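Local atomic coordinates of metagenomic carboxyl esterase MGS0156 (Uncultured organism, PDB entry 5D8M), a protein that probably hydrolyses carboxylic ester bonds, as a metagenomic carboxyl esterase whose central parallel sheet and flanking helices fit an alpha/beta-hydrolase-like fold. Residues A[88-93]-A[144-149]; A[122-127]-A[136-141]. All coordinates share one frame; numbering follows the deposited sequence.

Contact 1 (A[88-93]-A[144-149])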
loop_
_atom_site.group_PDB
_atom_site.type_symbol
_atom_site.label_atom_id
_atom_site.label_comp_id
_atom_site.label_asym_id
_atom_site.label_seq_id
_atom_site.Cartn_x
_atom_site.Cartn_y
_atom_site.Cartn_z
ATOM N N ARG A 88 11.303 -12.084 5.876
ATOM C CA ARG A 88 11.819 -10.819 5.396
ATOM C C ARG A 88 10.705 -10.032 4.721
ATOM O O ARG A 88 10.049 -10.525 3.813
ATOM C CB ARG A 88 12.982 -11.021 4.416
ATOM C CG ARG A 88 13.454 -9.709 3.783
ATOM C CD ARG A 88 14.651 -9.958 2.868
ATOM N NE ARG A 88 15.769 -10.564 3.584
ATOM C CZ ARG A 88 16.685 -9.884 4.259
ATOM N NH1 ARG A 88 16.644 -8.560 4.315
ATOM N NH2 ARG A 88 17.639 -10.528 4.882
ATOM N N LEU A 89 10.496 -8.814 5.199
ATOM C CA LEU A 89 9.564 -7.882 4.609
ATOM C C LEU A 89 10.280 -7.152 3.466
ATOM O O LEU A 89 11.284 -6.471 3.677
ATOM C CB LEU A 89 9.057 -6.890 5.661
ATOM C CG LEU A 89 8.561 -7.495 6.978
ATOM C CD1 LEU A 89 8.208 -6.373 7.975
ATOM C CD2 LEU A 89 7.364 -8.419 6.741
ATOM N N VAL A 90 9.787 -7.363 2.256
ATOM C CA VAL A 90 10.281 -6.674 1.084
ATOM C C VAL A 90 9.345 -5.505 0.796
ATOM O O VAL A 90 8.200 -5.694 0.384
ATOM C CB VAL A 90 10.375 -7.620 -0.122
ATOM C CG1 VAL A 90 10.987 -6.881 -1.305
ATOM C CG2 VAL A 90 11.237 -8.856 0.265
ATOM N N LEU A 91 9.852 -4.307 1.040
ATOM C CA LEU A 91 9.103 -3.067 0.961
ATOM C C LEU A 91 9.175 -2.486 -0.450
ATOM O O LEU A 91 10.245 -2.264 -0.959
ATOM C CB LEU A 91 9.653 -2.055 1.961
ATOM C CG LEU A 91 9.858 -2.546 3.392
ATOM C CD1 LEU A 91 10.641 -1.508 4.255
ATOM C CD2 LEU A 91 8.503 -2.857 4.007
ATOM N N VAL A 92 8.027 -2.263 -1.073
ATOM C CA VAL A 92 7.988 -1.726 -2.413
ATOM C C VAL A 92 7.129 -0.478 -2.432
ATOM O O VAL A 92 5.912 -0.562 -2.206
ATOM C CB VAL A 92 7.418 -2.749 -3.414
ATOM C CG1 VAL A 92 7.466 -2.195 -4.823
ATOM C CG2 VAL A 92 8.172 -4.088 -3.301
ATOM N N PRO A 93 7.739 0.685 -2.744
ATOM C CA PRO A 93 6.999 1.952 -2.731
ATOM C C PRO A 93 6.259 2.233 -4.016
ATOM O O PRO A 93 6.334 1.447 -4.954
ATOM C CB PRO A 93 8.101 2.995 -2.522
ATOM C CG PRO A 93 9.245 2.417 -3.252
ATOM C CD PRO A 93 9.177 0.905 -2.991
ATOM N N ALA A 144 15.469 -12.206 -6.430
ATOM C CA ALA A 144 16.361 -13.272 -6.864
ATOM C C ALA A 144 17.683 -13.291 -6.105
ATOM O O ALA A 144 18.334 -14.327 -6.054
ATOM C CB ALA A 144 16.645 -13.167 -8.375
ATOM N N LYS A 145 18.072 -12.159 -5.519
ATOM C CA LYS A 145 19.354 -12.052 -4.832
ATOM C C LYS A 145 19.229 -12.142 -3.309
ATOM O O LYS A 145 20.225 -12.088 -2.603
ATOM C CB LYS A 145 20.045 -10.735 -5.216
ATOM C CG LYS A 145 20.411 -10.649 -6.689
ATOM C CD LYS A 145 21.106 -9.326 -6.987
ATOM C CE LYS A 145 21.444 -9.182 -8.466
ATOM N NZ LYS A 145 20.230 -9.035 -9.293
ATOM N N LEU A 146 18.006 -12.245 -2.809
ATOM C CA LEU A 146 17.765 -12.348 -1.371
ATOM C C LEU A 146 18.087 -13.774 -0.933
ATOM O O LEU A 146 18.016 -14.677 -1.752
ATOM C CB LEU A 146 16.319 -11.967 -1.041
ATOM C CG LEU A 146 15.987 -10.484 -1.212
ATOM C CD1 LEU A 146 14.530 -10.190 -0.954
ATOM C CD2 LEU A 146 16.885 -9.629 -0.301
ATOM N N PRO A 147 18.463 -13.974 0.348
ATOM C CA PRO A 147 18.811 -15.312 0.846
ATOM C C PRO A 147 17.681 -16.319 0.619
ATOM O O PRO A 147 16.515 -16.010 0.857
ATOM C CB PRO A 147 19.048 -15.081 2.346
ATOM C CG PRO A 147 19.384 -13.615 2.453
ATOM C CD PRO A 147 18.522 -12.957 1.416
ATOM N N GLU A 148 18.041 -17.510 0.156
ATOM C CA GLU A 148 17.074 -18.540 -0.223
ATOM C C GLU A 148 16.172 -19.018 0.907
ATOM O O GLU A 148 15.025 -19.378 0.662
ATOM C CB GLU A 148 17.807 -19.750 -0.809
ATOM C CG GLU A 148 17.921 -19.726 -2.318
ATOM C CD GLU A 148 18.713 -20.907 -2.857
ATOM O OE1 GLU A 148 19.494 -21.513 -2.085
ATOM O OE2 GLU A 148 18.552 -21.231 -4.053
ATOM N N ASN A 149 16.683 -19.018 2.133
ATOM C CA ASN A 149 15.931 -19.536 3.276
ATOM C C ASN A 149 14.944 -18.539 3.897
ATOM O O ASN A 149 14.161 -18.908 4.785
ATOM C CB ASN A 149 16.894 -20.022 4.351
ATOM C CG ASN A 149 17.625 -21.286 3.937
ATOM O OD1 ASN A 149 17.078 -22.115 3.208
ATOM N ND2 ASN A 149 18.865 -21.439 4.397
#

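Contact 2 (A[122-127]-A[136-141])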
loop_
_atom_site.group_PDB
_atom_site.type_symbol
_atom_site.label_atom_id
_atom_site.label_comp_id
_atom_site.label_asym_id
_atom_site.label_seq_id
_atom_site.Cartn_x
_atom_site.Cartn_y
_atom_site.Cartn_z
ATOM N N THR A 122 13.968 -5.355 3.597
ATOM C CA THR A 122 14.684 -4.878 2.424
ATOM C C THR A 122 13.812 -3.843 1.735
ATOM O O THR A 122 12.643 -4.094 1.520
ATOM C CB THR A 122 14.992 -6.028 1.442
ATOM O OG1 THR A 122 15.972 -6.887 2.015
ATOM C CG2 THR A 122 15.502 -5.491 0.123
ATOM N N LEU A 123 14.374 -2.686 1.414
ATOM C CA LEU A 123 13.666 -1.690 0.634
ATOM C C LEU A 123 14.030 -1.787 -0.855
ATOM O O LEU A 123 15.190 -1.690 -1.228
ATOM C CB LEU A 123 13.983 -0.282 1.157
ATOM C CG LEU A 123 13.400 0.884 0.353
ATOM C CD1 LEU A 123 11.874 0.839 0.320
ATOM C CD2 LEU A 123 13.878 2.209 0.959
ATOM N N VAL A 124 13.027 -1.929 -1.708
ATOM C CA VAL A 124 13.259 -1.955 -3.143
ATOM C C VAL A 124 13.155 -0.539 -3.721
ATOM O O VAL A 124 12.216 0.203 -3.424
ATOM C CB VAL A 124 12.250 -2.891 -3.843
ATOM C CG1 VAL A 124 12.459 -2.861 -5.383
ATOM C CG2 VAL A 124 12.416 -4.299 -3.291
ATOM N N ARG A 125 14.147 -0.135 -4.503
ATOM C CA ARG A 125 14.036 1.133 -5.223
ATOM C C ARG A 125 13.390 0.841 -6.572
ATOM O O ARG A 125 13.938 0.088 -7.366
ATOM C CB ARG A 125 15.406 1.798 -5.410
ATOM C CG ARG A 125 15.342 3.062 -6.255
ATOM C CD ARG A 125 16.653 3.842 -6.221
ATOM N NE ARG A 125 16.635 4.937 -7.187
ATOM C CZ ARG A 125 17.538 5.913 -7.253
ATOM N NH1 ARG A 125 18.565 5.950 -6.400
ATOM N NH2 ARG A 125 17.418 6.842 -8.194
ATOM N N THR A 126 12.206 1.388 -6.788
ATOM C CA THR A 126 11.520 1.309 -8.078
ATOM C C THR A 126 11.635 2.650 -8.804
ATOM O O THR A 126 12.050 3.654 -8.204
ATOM C CB THR A 126 10.025 0.964 -7.901
ATOM O OG1 THR A 126 9.382 1.988 -7.125
ATOM C CG2 THR A 126 9.841 -0.382 -7.210
ATOM N N GLY A 127 11.286 2.675 -10.088
ATOM C CA GLY A 127 11.225 3.920 -10.822
ATOM C C GLY A 127 9.995 4.683 -10.369
ATOM O O GLY A 127 8.863 4.200 -10.502
ATOM N N ALA A 136 8.328 -4.179 -12.283
ATOM C CA ALA A 136 8.201 -5.612 -12.016
ATOM C C ALA A 136 9.517 -6.341 -12.290
ATOM O O ALA A 136 9.885 -7.260 -11.558
ATOM C CB ALA A 136 7.078 -6.211 -12.857
ATOM N N ALA A 137 10.225 -5.946 -13.346
ATOM C CA ALA A 137 11.501 -6.588 -13.636
ATOM C C ALA A 137 12.552 -6.243 -12.571
ATOM O O ALA A 137 13.391 -7.076 -12.211
ATOM C CB ALA A 137 11.988 -6.210 -15.038
ATOM N N ILE A 138 12.513 -5.012 -12.072
ATOM C CA ILE A 138 13.407 -4.591 -10.997
ATOM C C ILE A 138 13.190 -5.459 -9.753
ATOM O O ILE A 138 14.146 -5.964 -9.144
ATOM C CB ILE A 138 13.185 -3.089 -10.659
ATOM C CG1 ILE A 138 13.717 -2.246 -11.816
ATOM C CG2 ILE A 138 13.850 -2.715 -9.318
ATOM C CD1 ILE A 138 13.354 -0.735 -11.753
ATOM N N ILE A 139 11.921 -5.646 -9.410
ATOM C CA ILE A 139 11.536 -6.412 -8.236
ATOM C C ILE A 139 11.978 -7.867 -8.385
ATOM O O ILE A 139 12.580 -8.457 -7.470
ATOM C CB ILE A 139 10.017 -6.315 -8.012
ATOM C CG1 ILE A 139 9.641 -4.863 -7.676
ATOM C CG2 ILE A 139 9.588 -7.248 -6.902
ATOM C CD1 ILE A 139 8.147 -4.569 -7.839
ATOM N N HIS A 140 11.705 -8.430 -9.553
ATOM C CA HIS A 140 12.173 -9.760 -9.902
ATOM C C HIS A 140 13.687 -9.932 -9.666
ATOM O O HIS A 140 14.126 -10.930 -9.086
ATOM C CB HIS A 140 11.840 -10.047 -11.367
ATOM C CG HIS A 140 12.186 -11.429 -11.805
ATOM N ND1 HIS A 140 12.714 -11.699 -13.049
ATOM C CD2 HIS A 140 12.058 -12.626 -11.181
ATOM C CE1 HIS A 140 12.899 -13.003 -13.170
ATOM N NE2 HIS A 140 12.514 -13.587 -12.049
ATOM N N GLU A 141 14.492 -8.969 -10.103
ATOM C CA GLU A 141 15.945 -9.105 -9.951
ATOM C C GLU A 141 16.398 -8.964 -8.487
ATOM O O GLU A 141 17.350 -9.613 -8.049
ATOM C CB GLU A 141 16.684 -8.077 -10.811
ATOM C CG GLU A 141 16.430 -8.191 -12.296
ATOM C CD GLU A 141 16.819 -9.547 -12.865
ATOM O OE1 GLU A 141 16.132 -10.001 -13.800
ATOM O OE2 GLU A 141 17.811 -10.154 -12.394
#

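Contact 1 (A[88-93]-A[144-149])
Leu146 sets CD1 against both Val90 and Arg88, and CD2 against Arg88 alone, and these meetings make up the tighter half of the contact. Leu146 CD1 lies 3.8 Å from Val90 CG2, the two side chains reaching toward each other tip to tip. Leu146 CD1 also stands 3.8 Å from Arg88 CD, and the other branch, Leu146 CD2, comes to 3.9 Å from that Arg88 CD. Thus the last methylene before the guanidinium is straddled by the leucine fork, while the arginine and leucine chains as a whole pass at a slant. The 147 Å² buried in total comes mostly from Arg88 and Leu146. The torsions explain the placing: Val90 CG1 is anti to the backbone N (chi1 -176°), which leaves CG2 as the branch offered to Leu146, and the Arg88 chain runs extended until it bends at chi3 (-59°), turning the guanidinium past the leucine. Arg88 and Val90 are alternate residues of strand 87-92, pointing to the same side of a parallel sheet; residues 144-149 lie in the loop between helix 132-143 and strand 151-157, so the contact tucks the end of an alpha-beta connection against the sheet. Ile152 of that strand touches both Val90 and Leu146 and extends the apolar patch. Toward the exposed Pro147 the fit slackens. The nearest approach there is Pro147 CD to Arg88 NE at 4.2 Å, the ring carbon lying obliquely to the guanidinium plane. Here the polar end of the arginine is held by other residues: NE forms a salt bridge with Asp150, the last residue before strand 151-157, and NH1 a hydrogen bond with Thr122 OG1. Held at NE and NH1, with NH2 bonded as well, the guanidinium would be restricted in rotation.

Contact 2 (A[122-127]-A[136-141])
Val124 overlaps two successive helix residues with a single methyl, CG1, which lies 4.1 Å from Ile139 CG1 and 4.2 Å from Ile138 CG2. It crosses the Ile139 side chain at about a right angle but meets Ile138 obliquely, so the one branch is shared between two differently turned partners. Ile138 makes the closest approach: its CG2 stands 3.4 Å from Arg125 O, a methyl-to-carbonyl packing contact. With chi1 at -70° Ile138 CG2 is anti to the backbone N, while CG1 lies anti to the carbonyl carbon and carries Ile138 CD1 to 4.3 Å from Gly127 N. That Gly127 amide is bound by Asn135 OD1, from the same helix. The end of the Arg125 side chain leads away, and its NE forms a salt bridge with Glu98. The side-chain meetings are apolar, Val124 against Ile138 and Ile139, and residues 125-127 supply the rest of the 179 Å² buried. Helix 132-143 thus packs against the chain leaving edge strand 120-123, with Ile139 also touching Val92 of the neighbouring strand 87-92 and, on helix 159-170, Asp163 and Val164.

How the contacts relate
The two contacts have centres about 10 Å apart and lie on the same side of the chain's centre. Contact 2 is nested within the loop that contact 1 closes: strand 87-92 comes first, then edge strand 120-123, helix 132-143 and the residues 144-149 that follow it. The strands are neighbours in the parallel sheet, and probable backbone hydrogen bonds join them, Leu91 N to Thr122 O at 2.8 Å and Leu91 O to Val124 N at 2.9 Å. Val90 and Val124 also pack directly. One beta-alpha-beta crossover, from the edge strand to parallel strand 151-157 beyond strand 87-92, is packed along its helix against the chain just after the edge strand and at its end against strand 87-92.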